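Local coordinates for zinc-binding protein TroA (Treponema pallidum, PDB 1K0F), which binds zinc with high affinity and specificity in the periplasm and hands it to the membrane permease of the TroABC transporter for import into the cell, at residues 59-64 with 96-101; 100-105 with 168-173. One frame throughout, in Å; residues are numbered along the deposited sequence.

Contact 1 (59-64 with 96-101)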
loop_
_atom_site.group_PDB
_atom_site.type_symbol
_atom_site.label_atom_id
_atom_site.label_comp_id
_atom_site.label_asym_id
_atom_site.label_seq_id
_atom_site.Cartn_x
_atom_site.Cartn_y
_atom_site.Cartn_z
ATOM N N GLY A 59 0.618 -11.032 1.238
ATOM C CA GLY A 59 1.601 -12.030 1.582
ATOM C C GLY A 59 2.628 -11.135 2.250
ATOM O O GLY A 59 2.252 -10.130 2.860
ATOM N N LEU A 60 3.907 -11.454 2.121
ATOM C CA LEU A 60 4.939 -10.635 2.730
ATOM C C LEU A 60 4.534 -10.194 4.136
ATOM O O LEU A 60 4.874 -9.106 4.593
ATOM C CB LEU A 60 5.216 -9.415 1.853
ATOM C CG LEU A 60 5.631 -9.729 0.412
ATOM C CD1 LEU A 60 6.259 -8.495 -0.199
ATOM C CD2 LEU A 60 6.621 -10.895 0.385
ATOM N N HIS A 61 3.793 -11.057 4.817
ATOM C CA HIS A 61 3.349 -10.781 6.174
ATOM C C HIS A 61 2.719 -9.407 6.341
ATOM O O HIS A 61 2.909 -8.746 7.364
ATOM C CB HIS A 61 4.525 -10.915 7.137
ATOM C CG HIS A 61 4.134 -10.826 8.581
ATOM N ND1 HIS A 61 3.209 -11.672 9.154
ATOM C CD2 HIS A 61 4.542 -9.992 9.564
ATOM C CE1 HIS A 61 3.065 -11.363 10.431
ATOM N NE2 HIS A 61 3.862 -10.345 10.702
ATOM N N LEU A 62 1.963 -8.963 5.351
ATOM C CA LEU A 62 1.330 -7.656 5.464
ATOM C C LEU A 62 0.156 -7.743 6.423
ATOM O O LEU A 62 0.134 -7.094 7.466
ATOM C CB LEU A 62 0.841 -7.170 4.101
ATOM C CG LEU A 62 0.070 -5.864 4.208
ATOM C CD1 LEU A 62 1.049 -4.729 4.351
ATOM C CD2 LEU A 62 -0.813 -5.674 3.002
ATOM N N GLU A 63 -0.816 -8.563 6.046
ATOM C CA GLU A 63 -2.031 -8.778 6.818
ATOM C C GLU A 63 -1.788 -9.654 8.043
ATOM O O GLU A 63 -2.559 -10.563 8.339
ATOM C CB GLU A 63 -3.081 -9.419 5.907
ATOM C CG GLU A 63 -3.451 -8.548 4.707
ATOM C CD GLU A 63 -2.745 -8.950 3.417
ATOM O OE1 GLU A 63 -1.657 -9.567 3.473
ATOM O OE2 GLU A 63 -3.287 -8.642 2.336
ATOM N N THR A 64 -0.706 -9.351 8.751
ATOM C CA THR A 64 -0.293 -10.068 9.956
ATOM C C THR A 64 -1.358 -10.873 10.698
ATOM O O THR A 64 -1.159 -12.052 10.996
ATOM C CB THR A 64 0.334 -9.088 10.966
ATOM O OG1 THR A 64 -0.645 -8.110 11.350
ATOM C CG2 THR A 64 1.535 -8.384 10.348
ATOM N N GLU A 96 16.817 -8.014 8.676
ATOM C CA GLU A 96 16.903 -9.348 8.089
ATOM C C GLU A 96 15.794 -10.260 8.592
ATOM O O GLU A 96 15.556 -11.326 8.028
ATOM C CB GLU A 96 18.259 -9.983 8.409
ATOM C CG GLU A 96 19.455 -9.172 7.938
ATOM C CD GLU A 96 19.991 -8.231 9.007
ATOM O OE1 GLU A 96 19.509 -7.076 9.090
ATOM O OE2 GLU A 96 20.897 -8.645 9.763
ATOM N N ALA A 97 15.111 -9.837 9.649
ATOM C CA ALA A 97 14.041 -10.632 10.232
ATOM C C ALA A 97 12.729 -10.438 9.480
ATOM O O ALA A 97 11.978 -11.393 9.257
ATOM C CB ALA A 97 13.865 -10.260 11.704
ATOM N N GLU A 98 12.465 -9.197 9.081
ATOM C CA GLU A 98 11.234 -8.864 8.374
ATOM C C GLU A 98 11.401 -8.645 6.877
ATOM O O GLU A 98 12.503 -8.436 6.378
ATOM C CB GLU A 98 10.614 -7.611 8.989
ATOM C CG GLU A 98 9.100 -7.614 8.980
ATOM C CD GLU A 98 8.530 -8.506 10.056
ATOM O OE1 GLU A 98 9.331 -9.021 10.865
ATOM O OE2 GLU A 98 7.293 -8.681 10.095
ATOM N N PHE A 99 10.278 -8.688 6.170
ATOM C CA PHE A 99 10.238 -8.488 4.725
ATOM C C PHE A 99 9.213 -7.393 4.430
ATOM O O PHE A 99 8.008 -7.643 4.446
ATOM C CB PHE A 99 9.817 -9.786 4.019
ATOM C CG PHE A 99 10.955 -10.545 3.388
ATOM C CD1 PHE A 99 12.077 -9.875 2.907
ATOM C CD2 PHE A 99 10.907 -11.932 3.284
ATOM C CE1 PHE A 99 13.133 -10.579 2.322
ATOM C CE2 PHE A 99 11.962 -12.645 2.699
ATOM C CZ PHE A 99 13.077 -11.963 2.220
ATOM N N ASP A 100 9.702 -6.183 4.175
ATOM C CA ASP A 100 8.839 -5.044 3.872
ATOM C C ASP A 100 7.747 -5.483 2.900
ATOM O O ASP A 100 8.015 -5.795 1.747
ATOM C CB ASP A 100 9.678 -3.917 3.260
ATOM C CG ASP A 100 8.948 -2.578 3.239
ATOM O OD1 ASP A 100 7.868 -2.469 3.848
ATOM O OD2 ASP A 100 9.462 -1.629 2.601
ATOM N N PRO A 101 6.498 -5.520 3.377
ATOM C CA PRO A 101 5.348 -5.931 2.562
ATOM C C PRO A 101 4.702 -4.855 1.697
ATOM O O PRO A 101 3.785 -5.151 0.932
ATOM C CB PRO A 101 4.372 -6.481 3.591
ATOM C CG PRO A 101 4.727 -5.781 4.877
ATOM C CD PRO A 101 6.098 -5.184 4.751
#
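Leu60 meets Pro101 where the loop after strand 54-57 runs beside the end of the 98-99 hairpin strand. Its CB lies 3.5 Å from Pro101 CB, and with CG beside the backbone N (chi1 -57°) the branch extends to the carbonyl that precedes the proline, Leu60 CD1 lying 3.8 Å from Asp100 O. Arg91 adjoins the same side chain. His61 leaves this apolar centre for the exposed margin: CG anti to the backbone N (chi1 -172°) carries the ring out to Glu98, whose chain bends at chi2 to bring OE2 to the ring edge, 3.1 Å from His61 CD2. The carboxylate and ring planes are turned 64° apart, and no hydrogen bond joins them. Here the loop that follows strand 54-57 of the amino-terminal parallel sheet meets the small antiparallel hairpin of 93-94 and 98-99, in this member of the bacterial solute-binding protein 9 family. Leu62 N is bonded to Gly59 O at 2.8 Å. The Leu62 side chain lies against the same proline: Leu62 CB is 3.6 Å from Pro101 CB, and Leu62 CD1 comes within 3.8 Å of that carbon. This leucine also lies close to His37, a zinc ligand.

Contact 2 (100-105 with 168-173)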
loop_
_atom_site.group_PDB
_atom_site.type_symbol
_atom_site.label_atom_id
_atom_site.label_comp_id
_atom_site.label_asym_id
_atom_site.label_seq_id
_atom_site.Cartn_x
_atom_site.Cartn_y
_atom_site.Cartn_z
ATOM N N ASP A 100 9.702 -6.183 4.175
ATOM C CA ASP A 100 8.839 -5.044 3.872
ATOM C C ASP A 100 7.747 -5.483 2.900
ATOM O O ASP A 100 8.015 -5.795 1.747
ATOM C CB ASP A 100 9.678 -3.917 3.260
ATOM C CG ASP A 100 8.948 -2.578 3.239
ATOM O OD1 ASP A 100 7.868 -2.469 3.848
ATOM O OD2 ASP A 100 9.462 -1.629 2.601
ATOM N N PRO A 101 6.498 -5.520 3.377
ATOM C CA PRO A 101 5.348 -5.931 2.562
ATOM C C PRO A 101 4.702 -4.855 1.697
ATOM O O PRO A 101 3.785 -5.151 0.932
ATOM C CB PRO A 101 4.372 -6.481 3.591
ATOM C CG PRO A 101 4.727 -5.781 4.877
ATOM C CD PRO A 101 6.098 -5.184 4.751
ATOM N N HIS A 102 5.181 -3.622 1.805
ATOM C CA HIS A 102 4.612 -2.512 1.048
ATOM C C HIS A 102 5.170 -2.374 -0.351
ATOM O O HIS A 102 5.560 -1.289 -0.769
ATOM C CB HIS A 102 4.814 -1.229 1.829
ATOM C CG HIS A 102 4.340 -1.318 3.243
ATOM N ND1 HIS A 102 5.124 -1.820 4.260
ATOM C CD2 HIS A 102 3.149 -1.003 3.807
ATOM C CE1 HIS A 102 4.438 -1.808 5.389
ATOM N NE2 HIS A 102 3.236 -1.315 5.142
ATOM N N VAL A 103 5.167 -3.482 -1.074
ATOM C CA VAL A 103 5.686 -3.538 -2.433
ATOM C C VAL A 103 4.833 -2.817 -3.477
ATOM O O VAL A 103 5.291 -2.532 -4.580
ATOM C CB VAL A 103 5.867 -5.002 -2.867
ATOM C CG1 VAL A 103 6.899 -5.681 -1.973
ATOM C CG2 VAL A 103 4.540 -5.723 -2.780
ATOM N N TRP A 104 3.590 -2.523 -3.131
ATOM C CA TRP A 104 2.717 -1.836 -4.067
ATOM C C TRP A 104 3.156 -0.390 -4.213
ATOM O O TRP A 104 2.448 0.420 -4.814
ATOM C CB TRP A 104 1.284 -1.861 -3.562
ATOM C CG TRP A 104 1.178 -1.312 -2.202
ATOM C CD1 TRP A 104 1.167 0.006 -1.845
ATOM C CD2 TRP A 104 1.108 -2.060 -0.990
ATOM N NE1 TRP A 104 1.093 0.123 -0.480
ATOM C CE2 TRP A 104 1.055 -1.130 0.071
ATOM C CE3 TRP A 104 1.081 -3.428 -0.699
ATOM C CZ2 TRP A 104 0.978 -1.525 1.404
ATOM C CZ3 TRP A 104 1.008 -3.821 0.627
ATOM C CH2 TRP A 104 0.956 -2.872 1.662
ATOM N N PHE A 105 4.303 -0.056 -3.632
ATOM C CA PHE A 105 4.804 1.302 -3.740
ATOM C C PHE A 105 5.952 1.369 -4.731
ATOM O O PHE A 105 6.520 2.431 -4.970
ATOM C CB PHE A 105 5.205 1.850 -2.374
ATOM C CG PHE A 105 4.062 2.499 -1.641
ATOM C CD1 PHE A 105 3.108 3.236 -2.334
ATOM C CD2 PHE A 105 3.916 2.341 -0.267
ATOM C CE1 PHE A 105 2.023 3.807 -1.669
ATOM C CE2 PHE A 105 2.840 2.903 0.408
ATOM C CZ PHE A 105 1.886 3.636 -0.294
ATOM N N HIS A 168 3.831 5.951 9.227
ATOM C CA HIS A 168 4.554 4.707 9.513
ATOM C C HIS A 168 5.477 4.258 8.367
ATOM O O HIS A 168 5.323 4.708 7.236
ATOM C CB HIS A 168 3.568 3.585 9.937
ATOM C CG HIS A 168 2.921 2.846 8.804
ATOM N ND1 HIS A 168 2.141 3.467 7.854
ATOM C CD2 HIS A 168 2.873 1.522 8.518
ATOM C CE1 HIS A 168 1.640 2.560 7.031
ATOM N NE2 HIS A 168 2.067 1.374 7.414
ATOM N N ASP A 169 6.443 3.391 8.677
ATOM C CA ASP A 169 7.436 2.879 7.715
ATOM C C ASP A 169 6.818 2.071 6.587
ATOM O O ASP A 169 7.045 0.863 6.479
ATOM C CB ASP A 169 8.464 2.002 8.449
ATOM C CG ASP A 169 9.906 2.384 8.130
ATOM O OD1 ASP A 169 10.113 3.335 7.337
ATOM O OD2 ASP A 169 10.827 1.724 8.678
ATOM N N ALA A 170 6.073 2.750 5.726
ATOM C CA ALA A 170 5.399 2.089 4.626
ATOM C C ALA A 170 5.808 2.605 3.258
ATOM O O ALA A 170 5.015 2.567 2.328
ATOM C CB ALA A 170 3.893 2.229 4.797
ATOM N N PHE A 171 7.033 3.082 3.115
ATOM C CA PHE A 171 7.444 3.582 1.815
ATOM C C PHE A 171 8.869 3.209 1.486
ATOM O O PHE A 171 9.502 3.840 0.650
ATOM C CB PHE A 171 7.270 5.098 1.748
ATOM C CG PHE A 171 5.839 5.549 1.871
ATOM C CD1 PHE A 171 5.302 5.859 3.115
ATOM C CD2 PHE A 171 5.036 5.679 0.748
ATOM C CE1 PHE A 171 3.983 6.292 3.241
ATOM C CE2 PHE A 171 3.711 6.114 0.863
ATOM C CZ PHE A 171 3.186 6.420 2.112
ATOM N N GLY A 172 9.373 2.178 2.150
ATOM C CA GLY A 172 10.731 1.729 1.897
ATOM C C GLY A 172 11.013 1.526 0.412
ATOM O O GLY A 172 11.994 2.064 -0.115
ATOM N N TYR A 173 10.165 0.744 -0.261
ATOM C CA TYR A 173 10.338 0.498 -1.693
ATOM C C TYR A 173 10.116 1.801 -2.445
ATOM O O TYR A 173 10.738 2.049 -3.473
ATOM C CB TYR A 173 9.346 -0.542 -2.194
ATOM C CG TYR A 173 9.511 -1.908 -1.582
ATOM C CD1 TYR A 173 9.878 -3.003 -2.357
ATOM C CD2 TYR A 173 9.218 -2.126 -0.241
ATOM C CE1 TYR A 173 9.933 -4.283 -1.811
ATOM C CE2 TYR A 173 9.269 -3.396 0.304
ATOM C CZ TYR A 173 9.624 -4.467 -0.475
ATOM O OH TYR A 173 9.638 -5.723 0.086
#
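Tyr173 packs along Val103 in the interface between the two lobes of this cluster 9 solute-binding protein. The ring, in the first turn of helix 172-178, receives Val103 CA over its centre, 4.2 Å from the centroid, with Val103 CG1 3.3 Å from Tyr173 CZ; Leu109 of helix 107-124 touches both side chains. Tyr173 OH is modelled as donating to Asp100 O, at a length too short to be trusted. A second dense patch is formed by Phe105 and Phe171, an offset stack with centroids 4.4 Å apart and planes at 21°; Trp104 NE1 lies over the other face of Phe105, and Asn267 touches both phenylalanines. Toward the partly exposed Asp169 the fit is looser, with Asp169 O 3.9 Å from His102 CE1. The zinc ligands His102 and His168 lie on this side, their rings oblique at 76° and no metal bound; His37 and Asp248 complete the set, and Glu217 accepts from His168 ND1. Ala170 CB lies over one face of His102, 3.7 Å from the ring centroid. The rotation of the imidazole is held from within its own segment: His102 ND1 donates in its ring plane to Asp100 OD1 at 2.8 Å, the N-H pointing at the oxygen at 170°.

The centres of contacts 1 and 2 are 10 Å apart, and one continuous run of chain serves both: 96-101 leads from the short hairpin into 100-105, with Asp100 and Pro101 in common, before helix 107-124 begins. Along the sequence 59-64 comes first, in the loop after strand 54-57. Segment 168-173 comes last, following strand 163-166 and entering helix 172-178. The middle run therefore bridges a loop of the amino-terminal sheet and the carboxy-terminal half. The two contacts also touch directly, Leu62 CD1 lying 3.3 Å from Trp104 CH2 and Leu60 CD1 3.4 Å from Val103 CG1. Contact 1 lies against the chain leading to His102, and contact 2 holds two of the four zinc ligands of a structure that is closed without metal.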